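Local atomic coordinates of aldehyde dehydrogenase 21 (ALDH21) (Physcomitrella patens subsp. patens, PDB entry 5N5S), a protein that probably oxidises D-glyceraldehyde 3-phosphate to 3-phosphoglycerate with NADP+ and water, as a non-phosphorylating aldehyde dehydrogenase. Residues B[188-193]-B[317-322]; B[80-85]-B[208-213]. All coordinates share one frame; numbering follows the deposited sequence.

Contact 1 (B[188-193]-B[317-322]). With NAP (NADP nicotinamide-adenine-dinucleotide phosphate), chain G.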
loop_
_atom_site.group_PDB
_atom_site.type_symbol
_atom_site.label_atom_id
_atom_site.label_comp_id
_atom_site.label_asym_id
_atom_site.label_seq_id
_atom_site.Cartn_x
_atom_site.Cartn_y
_atom_site.Cartn_z
ATOM N N TRP B 188 0.836 33.153 12.944
ATOM C CA TRP B 188 -0.038 34.235 12.509
ATOM C C TRP B 188 -0.294 34.300 10.988
ATOM O O TRP B 188 -1.360 34.781 10.610
ATOM C CB TRP B 188 0.464 35.620 13.034
ATOM C CG TRP B 188 1.648 36.185 12.289
ATOM C CD1 TRP B 188 2.961 36.082 12.641
ATOM C CD2 TRP B 188 1.623 36.864 11.026
ATOM N NE1 TRP B 188 3.758 36.643 11.670
ATOM C CE2 TRP B 188 2.964 37.119 10.660
ATOM C CE3 TRP B 188 0.595 37.281 10.159
ATOM C CZ2 TRP B 188 3.304 37.763 9.466
ATOM C CZ3 TRP B 188 0.933 37.903 8.969
ATOM C CH2 TRP B 188 2.272 38.148 8.638
ATOM N N ASN B 189 0.693 33.938 10.128
ATOM C CA ASN B 189 0.621 34.165 8.674
ATOM C C ASN B 189 -0.481 33.388 7.935
ATOM O O ASN B 189 -1.055 33.958 7.003
ATOM C CB ASN B 189 1.966 34.009 7.974
ATOM C CG ASN B 189 2.768 32.787 8.311
ATOM O OD1 ASN B 189 2.939 32.416 9.481
ATOM N ND2 ASN B 189 3.383 32.223 7.285
ATOM N N PHE B 190 -0.812 32.150 8.337
ATOM C CA PHE B 190 -1.959 31.449 7.747
ATOM C C PHE B 190 -2.805 31.031 8.930
ATOM O O PHE B 190 -2.673 29.897 9.404
ATOM C CB PHE B 190 -1.551 30.261 6.872
ATOM C CG PHE B 190 -0.875 30.612 5.573
ATOM C CD1 PHE B 190 0.492 30.863 5.528
ATOM C CD2 PHE B 190 -1.593 30.637 4.386
ATOM C CE1 PHE B 190 1.122 31.176 4.322
ATOM C CE2 PHE B 190 -0.963 30.943 3.178
ATOM C CZ PHE B 190 0.392 31.207 3.154
ATOM N N PRO B 191 -3.601 31.971 9.502
ATOM C CA PRO B 191 -4.342 31.642 10.729
ATOM C C PRO B 191 -5.507 30.673 10.566
ATOM O O PRO B 191 -6.106 30.286 11.570
ATOM C CB PRO B 191 -4.796 33.009 11.259
ATOM C CG PRO B 191 -4.773 33.909 10.119
ATOM C CD PRO B 191 -3.844 33.368 9.081
ATOM N N LEU B 192 -5.828 30.284 9.332
ATOM C CA LEU B 192 -6.919 29.357 9.092
ATOM C C LEU B 192 -6.414 28.031 8.535
ATOM O O LEU B 192 -6.685 26.991 9.132
ATOM C CB LEU B 192 -7.990 29.993 8.184
ATOM C CG LEU B 192 -9.277 29.203 7.961
ATOM C CD1 LEU B 192 -10.139 29.155 9.221
ATOM C CD2 LEU B 192 -10.057 29.764 6.797
ATOM N N ASN B 193 -5.688 28.063 7.412
ATOM C CA ASN B 193 -5.179 26.868 6.742
ATOM C C ASN B 193 -4.207 26.056 7.594
ATOM O O ASN B 193 -4.297 24.827 7.574
ATOM C CB ASN B 193 -4.576 27.203 5.374
ATOM C CG ASN B 193 -4.369 26.010 4.461
ATOM O OD1 ASN B 193 -5.300 25.268 4.136
ATOM N ND2 ASN B 193 -3.145 25.818 4.003
ATOM N N GLY B 317 6.175 38.079 1.202
ATOM C CA GLY B 317 7.221 37.185 1.682
ATOM C C GLY B 317 7.011 36.627 3.075
ATOM O O GLY B 317 7.875 35.907 3.585
ATOM N N GLN B 318 5.861 36.941 3.703
ATOM C CA GLN B 318 5.512 36.468 5.044
ATOM C C GLN B 318 4.912 35.063 4.936
ATOM O O GLN B 318 3.751 34.816 5.282
ATOM C CB GLN B 318 4.613 37.477 5.790
ATOM C CG GLN B 318 5.345 38.773 6.139
ATOM C CD GLN B 318 4.470 39.780 6.837
ATOM O OE1 GLN B 318 4.769 40.243 7.953
ATOM N NE2 GLN B 318 3.349 40.124 6.214
ATOM N N SER B 319 5.746 34.150 4.410
ATOM C CA SER B 319 5.488 32.736 4.148
ATOM C C SER B 319 6.755 31.936 4.484
ATOM O O SER B 319 7.886 32.426 4.343
ATOM C CB SER B 319 5.118 32.538 2.676
ATOM O OG SER B 319 4.854 31.193 2.310
ATOM N N CYS B 320 6.542 30.706 4.943
ATOM C CA CYS B 320 7.558 29.722 5.312
ATOM C C CYS B 320 8.236 29.146 4.088
ATOM O O CYS B 320 9.333 28.595 4.207
ATOM C CB CYS B 320 6.910 28.618 6.134
ATOM S SG CYS B 320 5.337 28.035 5.446
ATOM N N ILE B 321 7.542 29.202 2.924
ATOM C CA ILE B 321 8.035 28.741 1.609
ATOM C C ILE B 321 8.226 29.924 0.648
ATOM O O ILE B 321 8.144 29.773 -0.570
ATOM C CB ILE B 321 7.214 27.579 0.990
ATOM C CG1 ILE B 321 5.691 27.854 1.016
ATOM C CG2 ILE B 321 7.586 26.266 1.650
ATOM C CD1 ILE B 321 4.800 26.826 0.233
ATOM N N HIS B 322 8.538 31.095 1.213
ATOM C CA HIS B 322 8.833 32.314 0.458
ATOM C C HIS B 322 10.166 32.105 -0.266
ATOM O O HIS B 322 11.124 31.636 0.362
ATOM C CB HIS B 322 8.867 33.534 1.416
ATOM C CG HIS B 322 9.820 34.645 1.062
ATOM N ND1 HIS B 322 9.672 35.397 -0.101
ATOM C CD2 HIS B 322 10.858 35.148 1.774
ATOM C CE1 HIS B 322 10.639 36.302 -0.070
ATOM N NE2 HIS B 322 11.383 36.189 1.029
HETATM P PA NAP G . 6.195 32.229 16.406
HETATM O O1A NAP G . 7.261 31.280 16.810
HETATM O O2A NAP G . 6.415 33.661 16.910
HETATM O O5B NAP G . 4.783 31.812 17.032
HETATM C C5B NAP G . 3.959 30.687 16.664
HETATM C C4B NAP G . 3.044 30.380 17.825
HETATM O O4B NAP G . 3.822 29.974 18.976
HETATM C C3B NAP G . 2.132 31.512 18.308
HETATM O O3B NAP G . 0.833 30.994 18.583
HETATM C C2B NAP G . 2.835 32.003 19.573
HETATM O O2B NAP G . 2.030 32.748 20.510
HETATM C C1B NAP G . 3.381 30.689 20.116
HETATM N N9A NAP G . 4.440 30.665 21.125
HETATM C C8A NAP G . 5.618 31.366 21.113
HETATM N N7A NAP G . 6.413 31.090 22.117
HETATM C C5A NAP G . 5.712 30.139 22.843
HETATM C C6A NAP G . 6.019 29.419 24.019
HETATM N N6A NAP G . 7.173 29.536 24.678
HETATM N N1A NAP G . 5.098 28.536 24.477
HETATM C C2A NAP G . 3.954 28.388 23.798
HETATM N N3A NAP G . 3.557 29.006 22.678
HETATM C C4A NAP G . 4.488 29.873 22.247
HETATM O O3 NAP G . 5.844 32.405 14.857
HETATM P PN NAP G . 4.954 33.426 14.005
HETATM O O1N NAP G . 5.591 34.762 14.027
HETATM O O2N NAP G . 3.541 33.304 14.425
HETATM O O5D NAP G . 5.138 32.801 12.547
HETATM C C5D NAP G . 6.347 33.015 11.775
HETATM C C4D NAP G . 7.219 31.779 11.710
HETATM O O4D NAP G . 6.410 30.617 11.402
HETATM C C3D NAP G . 8.280 31.806 10.614
HETATM O O3D NAP G . 9.516 31.249 11.055
HETATM C C2D NAP G . 7.620 30.961 9.526
HETATM O O2D NAP G . 8.496 30.398 8.560
HETATM C C1D NAP G . 7.023 29.825 10.405
HETATM N N1N NAP G . 5.938 29.073 9.649
HETATM C C2N NAP G . 6.105 27.705 9.344
HETATM C C3N NAP G . 5.163 27.080 8.543
HETATM C C7N NAP G . 5.273 25.661 8.020
HETATM O O7N NAP G . 4.297 25.146 7.432
HETATM N N7N NAP G . 6.407 24.988 8.245
HETATM C C4N NAP G . 4.075 27.825 8.084
HETATM C C5N NAP G . 3.942 29.165 8.411
HETATM C C6N NAP G . 4.878 29.768 9.199
HETATM P P2B NAP G . 1.696 34.311 20.412
HETATM O O1X NAP G . 1.950 34.929 19.058
HETATM O O2X NAP G . 2.494 34.980 21.557
HETATM O O3X NAP G . 0.213 34.259 20.776
#
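The aldehyde dehydrogenase active site is lined here by two loops, with Trp188 and Asn189 on one and Gln318, Ser319 and Cys320 on the other. The loops meet beside the nicotinamide half of NADP. The edge of the six-membered ring of Trp188 meets CD of Gln318. CH2 of Trp188 lies 3.3 Å from CD of Gln318, and the ring and amide planes are 65° apart. The Gln318 chain is extended beyond CG and crosses the indole at about a right angle. OE1 of Gln318 also accepts a hydrogen bond from the backbone N of Ile363, which helps fix the amide.

Trp188 also touches the cofactor. The backbone N of Trp188 donates to O2N of the NADP pyrophosphate at 3.1 Å. CD1 of Trp188 brings the pyrrole edge to O1N of NADP at 3.3 Å, near the ring plane. With an alanine in place of Trp188, the space between Gln318 and the pyrophosphate would probably open and the glutamine amide would be freer to shift.

Cys320 is probably the catalytic nucleophile, as in other aldehyde dehydrogenases. Both it and Asn189 bind succinate in this protein, consistent with a substrate site and oxyanion hole. CG of Asn189 sits between its backbone N and carbonyl carbon (chi1 48°), which turns the amide toward the second loop. ND2 of Asn189 makes a weak, bent bond to O of Gln318 (3.3 Å, 130°). OD1 of Asn189 lies 3.3 Å from C6N of the nicotinamide. Farther along, OG of Ser319 approaches the edge of the Phe190 ring, 4.2 Å from CE1.

Contact 2 (B[80-85]-B[208-213]). With NAP (NADP nicotinamide-adenine-dinucleotide phosphate), chain G.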
loop_
_atom_site.group_PDB
_atom_site.type_symbol
_atom_site.label_atom_id
_atom_site.label_comp_id
_atom_site.label_asym_id
_atom_site.label_seq_id
_atom_site.Cartn_x
_atom_site.Cartn_y
_atom_site.Cartn_z
ATOM N N ASP B 80 -8.337 23.032 32.806
ATOM C CA ASP B 80 -9.682 22.479 32.652
ATOM C C ASP B 80 -9.919 21.947 31.246
ATOM O O ASP B 80 -10.628 20.950 31.089
ATOM C CB ASP B 80 -10.749 23.526 33.017
ATOM C CG ASP B 80 -10.831 23.903 34.495
ATOM O OD1 ASP B 80 -10.179 23.217 35.330
ATOM O OD2 ASP B 80 -11.536 24.887 34.816
ATOM N N ALA B 81 -9.330 22.616 30.224
ATOM C CA ALA B 81 -9.418 22.231 28.813
ATOM C C ALA B 81 -8.673 20.922 28.563
ATOM O O ALA B 81 -9.139 20.098 27.764
ATOM C CB ALA B 81 -8.833 23.325 27.932
ATOM N N ILE B 82 -7.500 20.751 29.228
ATOM C CA ILE B 82 -6.676 19.552 29.118
ATOM C C ILE B 82 -7.388 18.362 29.786
ATOM O O ILE B 82 -7.406 17.277 29.208
ATOM C CB ILE B 82 -5.209 19.756 29.602
ATOM C CG1 ILE B 82 -4.547 20.975 28.904
ATOM C CG2 ILE B 82 -4.374 18.503 29.328
ATOM C CD1 ILE B 82 -3.236 21.488 29.558
ATOM N N ASP B 83 -8.017 18.580 30.966
ATOM C CA ASP B 83 -8.761 17.540 31.680
ATOM C C ASP B 83 -9.999 17.086 30.886
ATOM O O ASP B 83 -10.345 15.901 30.914
ATOM C CB ASP B 83 -9.168 18.011 33.089
ATOM C CG ASP B 83 -8.073 17.959 34.145
ATOM O OD1 ASP B 83 -7.200 17.058 34.057
ATOM O OD2 ASP B 83 -8.114 18.791 35.087
ATOM N N ALA B 84 -10.656 18.028 30.183
ATOM C CA ALA B 84 -11.834 17.752 29.362
ATOM C C ALA B 84 -11.461 16.925 28.119
ATOM O O ALA B 84 -12.240 16.061 27.721
ATOM C CB ALA B 84 -12.510 19.046 28.959
ATOM N N ALA B 85 -10.259 17.169 27.542
ATOM C CA ALA B 85 -9.713 16.436 26.404
ATOM C C ALA B 85 -9.364 14.994 26.799
ATOM O O ALA B 85 -9.647 14.074 26.039
ATOM C CB ALA B 85 -8.485 17.150 25.856
ATOM N N PRO B 208 -8.973 14.069 20.686
ATOM C CA PRO B 208 -9.427 15.358 21.243
ATOM C C PRO B 208 -8.233 16.328 21.222
ATOM O O PRO B 208 -7.079 15.877 21.172
ATOM C CB PRO B 208 -9.879 14.997 22.664
ATOM C CG PRO B 208 -9.105 13.803 23.017
ATOM C CD PRO B 208 -8.727 13.074 21.755
ATOM N N PHE B 209 -8.489 17.639 21.186
ATOM C CA PHE B 209 -7.402 18.609 21.116
ATOM C C PHE B 209 -7.643 19.923 21.851
ATOM O O PHE B 209 -8.789 20.304 22.120
ATOM C CB PHE B 209 -7.031 18.901 19.641
ATOM C CG PHE B 209 -8.119 19.587 18.843
ATOM C CD1 PHE B 209 -8.239 20.977 18.845
ATOM C CD2 PHE B 209 -9.012 18.846 18.070
ATOM C CE1 PHE B 209 -9.235 21.607 18.104
ATOM C CE2 PHE B 209 -10.002 19.479 17.317
ATOM C CZ PHE B 209 -10.108 20.852 17.342
ATOM N N VAL B 210 -6.535 20.632 22.138
ATOM C CA VAL B 210 -6.534 21.962 22.750
ATOM C C VAL B 210 -5.634 22.808 21.854
ATOM O O VAL B 210 -4.438 22.512 21.720
ATOM C CB VAL B 210 -6.131 22.014 24.258
ATOM C CG1 VAL B 210 -6.409 23.399 24.840
ATOM C CG2 VAL B 210 -6.866 20.955 25.076
ATOM N N LEU B 211 -6.236 23.802 21.176
ATOM C CA LEU B 211 -5.553 24.678 20.223
ATOM C C LEU B 211 -5.272 26.066 20.783
ATOM O O LEU B 211 -6.187 26.741 21.258
ATOM C CB LEU B 211 -6.320 24.751 18.872
ATOM C CG LEU B 211 -5.945 25.866 17.870
ATOM C CD1 LEU B 211 -4.857 25.433 16.916
ATOM C CD2 LEU B 211 -7.132 26.290 17.074
ATOM N N LYS B 212 -3.992 26.481 20.712
ATOM C CA LYS B 212 -3.516 27.794 21.105
ATOM C C LYS B 212 -3.136 28.542 19.815
ATOM O O LYS B 212 -2.015 28.386 19.315
ATOM C CB LYS B 212 -2.334 27.699 22.092
ATOM C CG LYS B 212 -1.825 29.049 22.603
ATOM C CD LYS B 212 -0.395 29.265 22.123
ATOM C CE LYS B 212 0.093 30.683 22.250
ATOM N NZ LYS B 212 -0.561 31.587 21.265
ATOM N N PRO B 213 -4.074 29.329 19.229
ATOM C CA PRO B 213 -3.719 30.097 18.025
ATOM C C PRO B 213 -2.905 31.343 18.386
ATOM O O PRO B 213 -2.832 31.701 19.566
ATOM C CB PRO B 213 -5.080 30.455 17.420
ATOM C CG PRO B 213 -6.017 30.491 18.579
ATOM C CD PRO B 213 -5.460 29.618 19.673
HETATM P PA NAP G . 6.195 32.229 16.406
HETATM O O1A NAP G . 7.261 31.280 16.810
HETATM O O2A NAP G . 6.415 33.661 16.910
HETATM O O5B NAP G . 4.783 31.812 17.032
HETATM C C5B NAP G . 3.959 30.687 16.664
HETATM C C4B NAP G . 3.044 30.380 17.825
HETATM O O4B NAP G . 3.822 29.974 18.976
HETATM C C3B NAP G . 2.132 31.512 18.308
HETATM O O3B NAP G . 0.833 30.994 18.583
HETATM C C2B NAP G . 2.835 32.003 19.573
HETATM O O2B NAP G . 2.030 32.748 20.510
HETATM C C1B NAP G . 3.381 30.689 20.116
HETATM N N9A NAP G . 4.440 30.665 21.125
HETATM C C8A NAP G . 5.618 31.366 21.113
HETATM N N7A NAP G . 6.413 31.090 22.117
HETATM C C5A NAP G . 5.712 30.139 22.843
HETATM C C6A NAP G . 6.019 29.419 24.019
HETATM N N6A NAP G . 7.173 29.536 24.678
HETATM N N1A NAP G . 5.098 28.536 24.477
HETATM C C2A NAP G . 3.954 28.388 23.798
HETATM N N3A NAP G . 3.557 29.006 22.678
HETATM C C4A NAP G . 4.488 29.873 22.247
HETATM O O3 NAP G . 5.844 32.405 14.857
HETATM P PN NAP G . 4.954 33.426 14.005
HETATM O O1N NAP G . 5.591 34.762 14.027
HETATM O O2N NAP G . 3.541 33.304 14.425
HETATM O O5D NAP G . 5.138 32.801 12.547
HETATM C C5D NAP G . 6.347 33.015 11.775
HETATM C C4D NAP G . 7.219 31.779 11.710
HETATM O O4D NAP G . 6.410 30.617 11.402
HETATM C C3D NAP G . 8.280 31.806 10.614
HETATM O O3D NAP G . 9.516 31.249 11.055
HETATM C C2D NAP G . 7.620 30.961 9.526
HETATM O O2D NAP G . 8.496 30.398 8.560
HETATM C C1D NAP G . 7.023 29.825 10.405
HETATM N N1N NAP G . 5.938 29.073 9.649
HETATM C C2N NAP G . 6.105 27.705 9.344
HETATM C C3N NAP G . 5.163 27.080 8.543
HETATM C C7N NAP G . 5.273 25.661 8.020
HETATM O O7N NAP G . 4.297 25.146 7.432
HETATM N N7N NAP G . 6.407 24.988 8.245
HETATM C C4N NAP G . 4.075 27.825 8.084
HETATM C C5N NAP G . 3.942 29.165 8.411
HETATM C C6N NAP G . 4.878 29.768 9.199
HETATM P P2B NAP G . 1.696 34.311 20.412
HETATM O O1X NAP G . 1.950 34.929 19.058
HETATM O O2X NAP G . 2.494 34.980 21.557
HETATM O O3X NAP G . 0.213 34.259 20.776
#
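Val210 points its side chain at helix 75-94, and its two methyls meet different parts of that helix. CG1 of Val210 is anti to the backbone N (chi1 -170°) and reaches CB of Ala81 at 3.9 Å. CG2 of Val210 is anti to the carbonyl carbon and lies 3.6 Å from the backbone O of Ala81. CG2 of Val210 also lies 4.2 Å from CB of Ala85, one helical turn farther on. Ile82 comes alongside at the flank, with its CG1 4.5 Å from CG2 of Val210. Ala81 and Ala85 both turn their methyls toward the strand. With side chains this small, the helix backbone can come close.

Pro208 packs next to the Val210 patch, at the start of the strand. Its ring lies against the carbonyl end of Ala85, with CG of Pro208 3.1 Å from O of Ala85. CB of Pro208 is 4.1 Å from CB of Ala85. The interface is thus apolar side chains set against methyls and backbone carbonyls.

The strand, 209-212, belongs to the parallel part of the Rossmann-type coenzyme-binding sheet, between strands 182-185 and 239-241. Helix 75-94 packs on one face of the sheet, and Phe252 of helix 251-254 also touches Val210. The axes of the two short segments are 8.2 Å apart, and their directions are 150° apart, so they run roughly antiparallel. Phe209 points away from the helix and packs on Met184 and Phe239.

At the other end of the strand, Lys212 reaches NADP instead of the helix. Its chain bends at chi2 and chi4, bringing NZ to the adenosine ribose and its 2'-phosphate. NZ of Lys212 lies 2.8 Å from O3X of NADP. O2B and O3B of NADP, O of Pro213 and O of Val244 are further acceptors, so NZ must share its three hydrogens among five. It lies 48° out of the Pro213 carbonyl plane.

How the contacts relate
From the N terminus, helix 75-94 comes first. Contact 2 closes a loop from residues 80-85 to strand 209-212, spanning 122 residues. Residues 188-193, which follow strand 182-185, fall inside that loop. Contact 1 joins them to residues 317-322, past the end of contact 2, so the two loops cross. Contact 2 ties an early helix to the coenzyme-binding sheet. Contact 1 ties a loop of that sheet to the loop between helix 301-313 and strand 323-329. The centres are 24 Å apart and the contacts do not touch. NADP spans them, with its adenosine phosphate at contact 2 and its nicotinamide at contact 1.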